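Local coordinates for ribokinase (Thermotoga maritima, PDB 1VM7), which probably phosphorylates D-ribose at O-5 with ATP and a divalent cation, most likely magnesium, to give D-ribose 5-phosphate, at residues G68-D82 and L91-R105. Numbering follows the deposited sequence.
Sequences GCRFVTCIGNDDYSD and LGITGYIRVSLPTGR
Asp78 OD2 takes two donors from the segment 91-105: Thr103 N at 3.0 Å, arriving on the syn side, and Arg105 NH2, a salt bridge whose hydrogen bond is weak. The other oxygen, OD1, accepts from Thr103 OG1 and, as the N-cap bond of helix 79-90, from Ser81 N at 2.9 Å. Thr103 OG1 in turn accepts a hydrogen bond from Gly76 N. Arg105, bent at chi3 (63°), folds NE and NH2 back onto Thr103 O, which lies within 8° of the guanidinium plane, while Tyr80 CD2 lies over one guanidinium face. From the end of strand 93-98, Arg98 NH2 donates to Ser81 OG at 2.6 Å in the guanidinium plane and forms a salt bridge with Asp82 OD1 at 2.8 Å; its NE donates to Gly76 O. A leucine in place of Arg98 would probably leave Asp82 without this charged mate and Ser81 OG without this donor. Strands 69-75 and 93-98 run parallel, 13° apart, with Ile75 N bonded to Ile97 O at 2.9 Å; with helix 79-90 between them they make a right-handed beta-alpha-beta crossover at the edge of the large sheet. The N-cap aspartate thus probably ties the helix start to Thr103 and Arg105, beside Tyr80, whose side chain nears that of Ile25, a predicted substrate-binding residue.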
loop_
_atom_site.group_PDB
_atom_site.type_symbol
_atom_site.label_atom_id
_atom_site.label_comp_id
_atom_site.label_asym_id
_atom_site.label_seq_id
_atom_site.Cartn_x
_atom_site.Cartn_y
_atom_site.Cartn_z
ATOM N N GLY A 68 23.282 -0.260 -20.792
ATOM C CA GLY A 68 21.842 -0.238 -20.645
ATOM C C GLY A 68 21.308 -1.645 -20.552
ATOM O O GLY A 68 22.049 -2.577 -20.229
ATOM N N CYS A 69 20.017 -1.801 -20.828
ATOM C CA CYS A 69 19.386 -3.113 -20.851
ATOM C C CYS A 69 18.031 -3.076 -21.536
ATOM O O CYS A 69 17.241 -2.176 -21.310
ATOM C CB CYS A 69 19.246 -3.673 -19.442
ATOM S SG CYS A 69 18.716 -5.458 -19.328
ATOM N N ARG A 70 17.784 -4.043 -22.404
ATOM C CA ARG A 70 16.470 -4.241 -22.988
ATOM C C ARG A 70 15.644 -5.029 -21.981
ATOM O O ARG A 70 16.046 -6.090 -21.494
ATOM C CB ARG A 70 16.576 -4.966 -24.313
ATOM C CG ARG A 70 17.404 -4.184 -25.288
ATOM C CD ARG A 70 17.621 -4.892 -26.578
ATOM N NE ARG A 70 18.439 -4.059 -27.461
ATOM C CZ ARG A 70 18.391 -4.086 -28.791
ATOM N NH1 ARG A 70 17.559 -4.896 -29.442
ATOM N NH2 ARG A 70 19.192 -3.279 -29.484
ATOM N N PHE A 71 14.507 -4.473 -21.625
ATOM C CA PHE A 71 13.738 -5.006 -20.537
ATOM C C PHE A 71 12.298 -4.900 -20.934
ATOM O O PHE A 71 11.729 -3.799 -20.918
ATOM C CB PHE A 71 14.017 -4.214 -19.264
ATOM C CG PHE A 71 13.184 -4.621 -18.071
ATOM C CD1 PHE A 71 12.756 -5.957 -17.886
ATOM C CD2 PHE A 71 12.888 -3.682 -17.082
ATOM C CE1 PHE A 71 12.023 -6.330 -16.796
ATOM C CE2 PHE A 71 12.140 -4.057 -15.944
ATOM C CZ PHE A 71 11.711 -5.398 -15.819
ATOM N N VAL A 72 11.735 -6.029 -21.382
ATOM C CA VAL A 72 10.317 -6.082 -21.713
ATOM C C VAL A 72 9.587 -6.324 -20.415
ATOM O O VAL A 72 9.836 -7.310 -19.691
ATOM C CB VAL A 72 9.973 -7.134 -22.798
ATOM C CG1 VAL A 72 8.478 -7.086 -23.140
ATOM C CG2 VAL A 72 10.776 -6.819 -24.041
ATOM N N THR A 73 8.712 -5.372 -20.100
ATOM C CA THR A 73 8.005 -5.396 -18.815
ATOM C C THR A 73 6.715 -4.603 -18.975
ATOM O O THR A 73 6.633 -3.704 -19.791
ATOM C CB THR A 73 8.842 -4.836 -17.621
ATOM O OG1 THR A 73 8.118 -4.997 -16.396
ATOM C CG2 THR A 73 9.132 -3.359 -17.784
ATOM N N CYS A 74 5.699 -4.973 -18.209
ATOM C CA CYS A 74 4.458 -4.248 -18.218
ATOM C C CYS A 74 4.324 -3.414 -16.968
ATOM O O CYS A 74 4.421 -3.927 -15.855
ATOM C CB CYS A 74 3.270 -5.195 -18.329
ATOM S SG CYS A 74 2.905 -5.608 -20.037
ATOM N N ILE A 75 4.069 -2.122 -17.159
ATOM C CA ILE A 75 3.820 -1.228 -16.049
ATOM C C ILE A 75 2.556 -0.469 -16.358
ATOM O O ILE A 75 2.015 -0.615 -17.421
ATOM C CB ILE A 75 5.003 -0.277 -15.790
ATOM C CG1 ILE A 75 5.296 0.596 -17.031
ATOM C CG2 ILE A 75 6.238 -1.102 -15.401
ATOM C CD1 ILE A 75 6.527 1.348 -16.948
ATOM N N GLY A 76 2.077 0.317 -15.408
ATOM C CA GLY A 76 0.797 0.992 -15.542
ATOM C C GLY A 76 0.944 2.361 -16.174
ATOM O O GLY A 76 1.930 2.659 -16.858
ATOM N N ASN A 77 -0.050 3.203 -15.942
ATOM C CA ASN A 77 0.007 4.609 -16.374
ATOM C C ASN A 77 -0.030 5.557 -15.186
ATOM O O ASN A 77 -0.428 6.712 -15.315
ATOM C CB ASN A 77 -1.107 4.929 -17.368
ATOM C CG ASN A 77 -0.752 4.514 -18.766
ATOM O OD1 ASN A 77 0.244 4.991 -19.320
ATOM N ND2 ASN A 77 -1.558 3.612 -19.358
ATOM N N ASP A 78 0.431 5.071 -14.041
ATOM C CA ASP A 78 0.283 5.790 -12.803
ATOM C C ASP A 78 1.606 6.444 -12.379
ATOM O O ASP A 78 2.644 6.326 -13.046
ATOM C CB ASP A 78 -0.279 4.857 -11.720
ATOM C CG ASP A 78 0.414 3.497 -11.682
ATOM O OD1 ASP A 78 1.615 3.385 -12.065
ATOM O OD2 ASP A 78 -0.259 2.561 -11.229
ATOM N N ASP A 79 1.548 7.164 -11.273
ATOM C CA ASP A 79 2.706 7.817 -10.720
ATOM C C ASP A 79 3.868 6.825 -10.479
ATOM O O ASP A 79 5.035 7.144 -10.745
ATOM C CB ASP A 79 2.300 8.590 -9.451
ATOM C CG ASP A 79 1.368 7.780 -8.541
ATOM O OD1 ASP A 79 1.433 6.508 -8.560
ATOM O OD2 ASP A 79 0.575 8.425 -7.815
ATOM N N TYR A 80 3.560 5.618 -10.034
ATOM C CA TYR A 80 4.606 4.663 -9.828
ATOM C C TYR A 80 5.246 4.268 -11.157
ATOM O O TYR A 80 6.469 4.122 -11.250
ATOM C CB TYR A 80 4.107 3.461 -9.021
ATOM C CG TYR A 80 3.841 3.760 -7.527
ATOM C CD1 TYR A 80 4.590 4.704 -6.819
ATOM C CD2 TYR A 80 2.902 3.035 -6.806
ATOM C CE1 TYR A 80 4.349 4.979 -5.439
ATOM C CE2 TYR A 80 2.660 3.299 -5.424
ATOM C CZ TYR A 80 3.396 4.261 -4.753
ATOM O OH TYR A 80 3.145 4.513 -3.399
ATOM N N SER A 81 4.444 4.090 -12.197
ATOM C CA SER A 81 5.007 3.758 -13.512
ATOM C C SER A 81 5.950 4.902 -13.983
ATOM O O SER A 81 7.062 4.662 -14.463
ATOM C CB SER A 81 3.911 3.457 -14.554
ATOM O OG SER A 81 3.259 4.617 -14.983
ATOM N N ASP A 82 5.527 6.145 -13.778
ATOM C CA ASP A 82 6.385 7.300 -14.060
ATOM C C ASP A 82 7.700 7.224 -13.335
ATOM O O ASP A 82 8.727 7.476 -13.941
ATOM C CB ASP A 82 5.714 8.624 -13.714
ATOM C CG ASP A 82 4.504 8.900 -14.572
ATOM O OD1 ASP A 82 4.432 8.333 -15.667
ATOM O OD2 ASP A 82 3.626 9.663 -14.136
ATOM N N LEU A 91 19.070 4.760 -16.652
ATOM C CA LEU A 91 20.006 3.638 -16.794
ATOM C C LEU A 91 20.099 3.048 -18.212
ATOM O O LEU A 91 20.774 2.019 -18.405
ATOM C CB LEU A 91 19.634 2.488 -15.841
ATOM C CG LEU A 91 19.867 2.778 -14.370
ATOM C CD1 LEU A 91 19.150 1.772 -13.489
ATOM C CD2 LEU A 91 21.348 2.798 -14.079
ATOM N N GLY A 92 19.413 3.652 -19.180
ATOM C CA GLY A 92 19.434 3.162 -20.548
ATOM C C GLY A 92 18.641 1.892 -20.713
ATOM O O GLY A 92 18.986 1.055 -21.544
ATOM N N ILE A 93 17.598 1.729 -19.884
ATOM C CA ILE A 93 16.720 0.564 -19.911
ATOM C C ILE A 93 15.452 0.920 -20.719
ATOM O O ILE A 93 14.730 1.887 -20.378
ATOM C CB ILE A 93 16.378 0.066 -18.501
ATOM C CG1 ILE A 93 17.637 -0.378 -17.759
ATOM C CG2 ILE A 93 15.370 -1.111 -18.518
ATOM C CD1 ILE A 93 17.481 -0.388 -16.226
ATOM N N THR A 94 15.258 0.166 -21.819
ATOM C CA THR A 94 14.192 0.372 -22.782
ATOM C C THR A 94 13.359 -0.895 -22.933
ATOM O O THR A 94 13.841 -1.985 -22.634
ATOM C CB THR A 94 14.759 0.738 -24.154
ATOM O OG1 THR A 94 15.648 -0.291 -24.638
ATOM C CG2 THR A 94 15.516 2.061 -24.049
ATOM N N GLY A 95 12.123 -0.752 -23.417
ATOM C CA GLY A 95 11.276 -1.911 -23.762
ATOM C C GLY A 95 10.033 -2.083 -22.908
ATOM O O GLY A 95 9.229 -2.974 -23.155
ATOM N N TYR A 96 9.867 -1.223 -21.904
ATOM C CA TYR A 96 8.681 -1.283 -21.064
ATOM C C TYR A 96 7.430 -0.971 -21.879
ATOM O O TYR A 96 7.486 -0.201 -22.815
ATOM C CB TYR A 96 8.762 -0.300 -19.902
ATOM C CG TYR A 96 9.025 1.127 -20.318
ATOM C CD1 TYR A 96 7.995 1.982 -20.711
ATOM C CD2 TYR A 96 10.327 1.624 -20.287
ATOM C CE1 TYR A 96 8.276 3.309 -21.078
ATOM C CE2 TYR A 96 10.613 2.899 -20.648
ATOM C CZ TYR A 96 9.613 3.733 -21.042
ATOM O OH TYR A 96 10.009 4.988 -21.374
ATOM N N ILE A 97 6.315 -1.562 -21.456
ATOM C CA ILE A 97 5.013 -1.417 -22.069
ATOM C C ILE A 97 4.048 -0.902 -21.016
ATOM O O ILE A 97 3.952 -1.492 -19.950
ATOM C CB ILE A 97 4.490 -2.784 -22.542
ATOM C CG1 ILE A 97 5.347 -3.337 -23.675
ATOM C CG2 ILE A 97 3.000 -2.710 -22.986
ATOM C CD1 ILE A 97 5.089 -4.826 -23.917
ATOM N N ARG A 98 3.322 0.170 -21.322
ATOM C CA ARG A 98 2.363 0.734 -20.384
ATOM C C ARG A 98 0.990 0.188 -20.646
ATOM O O ARG A 98 0.609 0.070 -21.787
ATOM C CB ARG A 98 2.336 2.250 -20.507
ATOM C CG ARG A 98 3.723 2.845 -20.386
ATOM C CD ARG A 98 3.668 4.328 -20.241
ATOM N NE ARG A 98 3.536 4.697 -18.847
ATOM C CZ ARG A 98 3.663 5.936 -18.394
ATOM N NH1 ARG A 98 3.899 6.955 -19.236
ATOM N NH2 ARG A 98 3.529 6.154 -17.098
ATOM N N VAL A 99 0.272 -0.190 -19.586
ATOM C CA VAL A 99 -1.086 -0.730 -19.706
ATOM C C VAL A 99 -1.950 0.014 -18.721
ATOM O O VAL A 99 -1.428 0.762 -17.892
ATOM C CB VAL A 99 -1.137 -2.266 -19.467
ATOM C CG1 VAL A 99 -0.352 -2.983 -20.557
ATOM C CG2 VAL A 99 -0.578 -2.671 -18.072
ATOM N N SER A 100 -3.261 -0.165 -18.798
ATOM C CA SER A 100 -4.182 0.591 -17.943
ATOM C C SER A 100 -4.389 0.015 -16.519
ATOM O O SER A 100 -5.081 0.610 -15.700
ATOM C CB SER A 100 -5.539 0.722 -18.634
ATOM O OG SER A 100 -6.147 -0.546 -18.653
ATOM N N LEU A 101 -3.767 -1.115 -16.192
ATOM C CA LEU A 101 -3.859 -1.629 -14.836
ATOM C C LEU A 101 -2.866 -0.856 -13.962
ATOM O O LEU A 101 -1.929 -0.251 -14.480
ATOM C CB LEU A 101 -3.557 -3.118 -14.803
ATOM C CG LEU A 101 -4.584 -4.118 -15.364
ATOM C CD1 LEU A 101 -4.074 -5.530 -15.087
ATOM C CD2 LEU A 101 -5.962 -3.993 -14.744
ATOM N N PRO A 102 -3.070 -0.850 -12.632
ATOM C CA PRO A 102 -2.028 -0.252 -11.803
ATOM C C PRO A 102 -0.729 -1.017 -11.943
ATOM O O PRO A 102 -0.742 -2.223 -12.130
ATOM C CB PRO A 102 -2.592 -0.381 -10.376
ATOM C CG PRO A 102 -4.081 -0.465 -10.584
ATOM C CD PRO A 102 -4.179 -1.343 -11.802
ATOM N N THR A 103 0.382 -0.299 -11.852
ATOM C CA THR A 103 1.690 -0.891 -11.818
ATOM C C THR A 103 1.670 -1.913 -10.692
ATOM O O THR A 103 1.047 -1.671 -9.676
ATOM C CB THR A 103 2.787 0.208 -11.534
ATOM O OG1 THR A 103 2.756 1.220 -12.555
ATOM C CG2 THR A 103 4.188 -0.400 -11.459
ATOM N N GLY A 104 2.351 -3.042 -10.860
ATOM C CA GLY A 104 2.400 -4.085 -9.839
ATOM C C GLY A 104 2.991 -3.499 -8.562
ATOM O O GLY A 104 3.892 -2.598 -8.609
ATOM N N ARG A 105 2.454 -3.951 -7.443
ATOM C CA ARG A 105 2.867 -3.468 -6.132
ATOM C C ARG A 105 2.823 -4.558 -5.075
ATOM O O ARG A 105 2.102 -5.546 -5.214
ATOM C CB ARG A 105 2.079 -2.238 -5.738
ATOM C CG ARG A 105 0.602 -2.344 -5.555
ATOM C CD ARG A 105 0.017 -0.954 -5.662
ATOM N NE ARG A 105 0.271 -0.438 -6.992
ATOM C CZ ARG A 105 0.049 0.800 -7.428
ATOM N NH1 ARG A 105 -0.474 1.743 -6.656
ATOM N NH2 ARG A 105 0.356 1.091 -8.680
HETATM O O HOH W 1 24.009 1.201 -18.486
HETATM O O HOH W 2 4.019 -3.514 -13.197
HETATM O O HOH W 3 -1.999 2.423 -14.549
HETATM O O HOH W 4 -1.566 2.685 -21.724
HETATM O O HOH W 5 -0.346 4.914 -7.637
#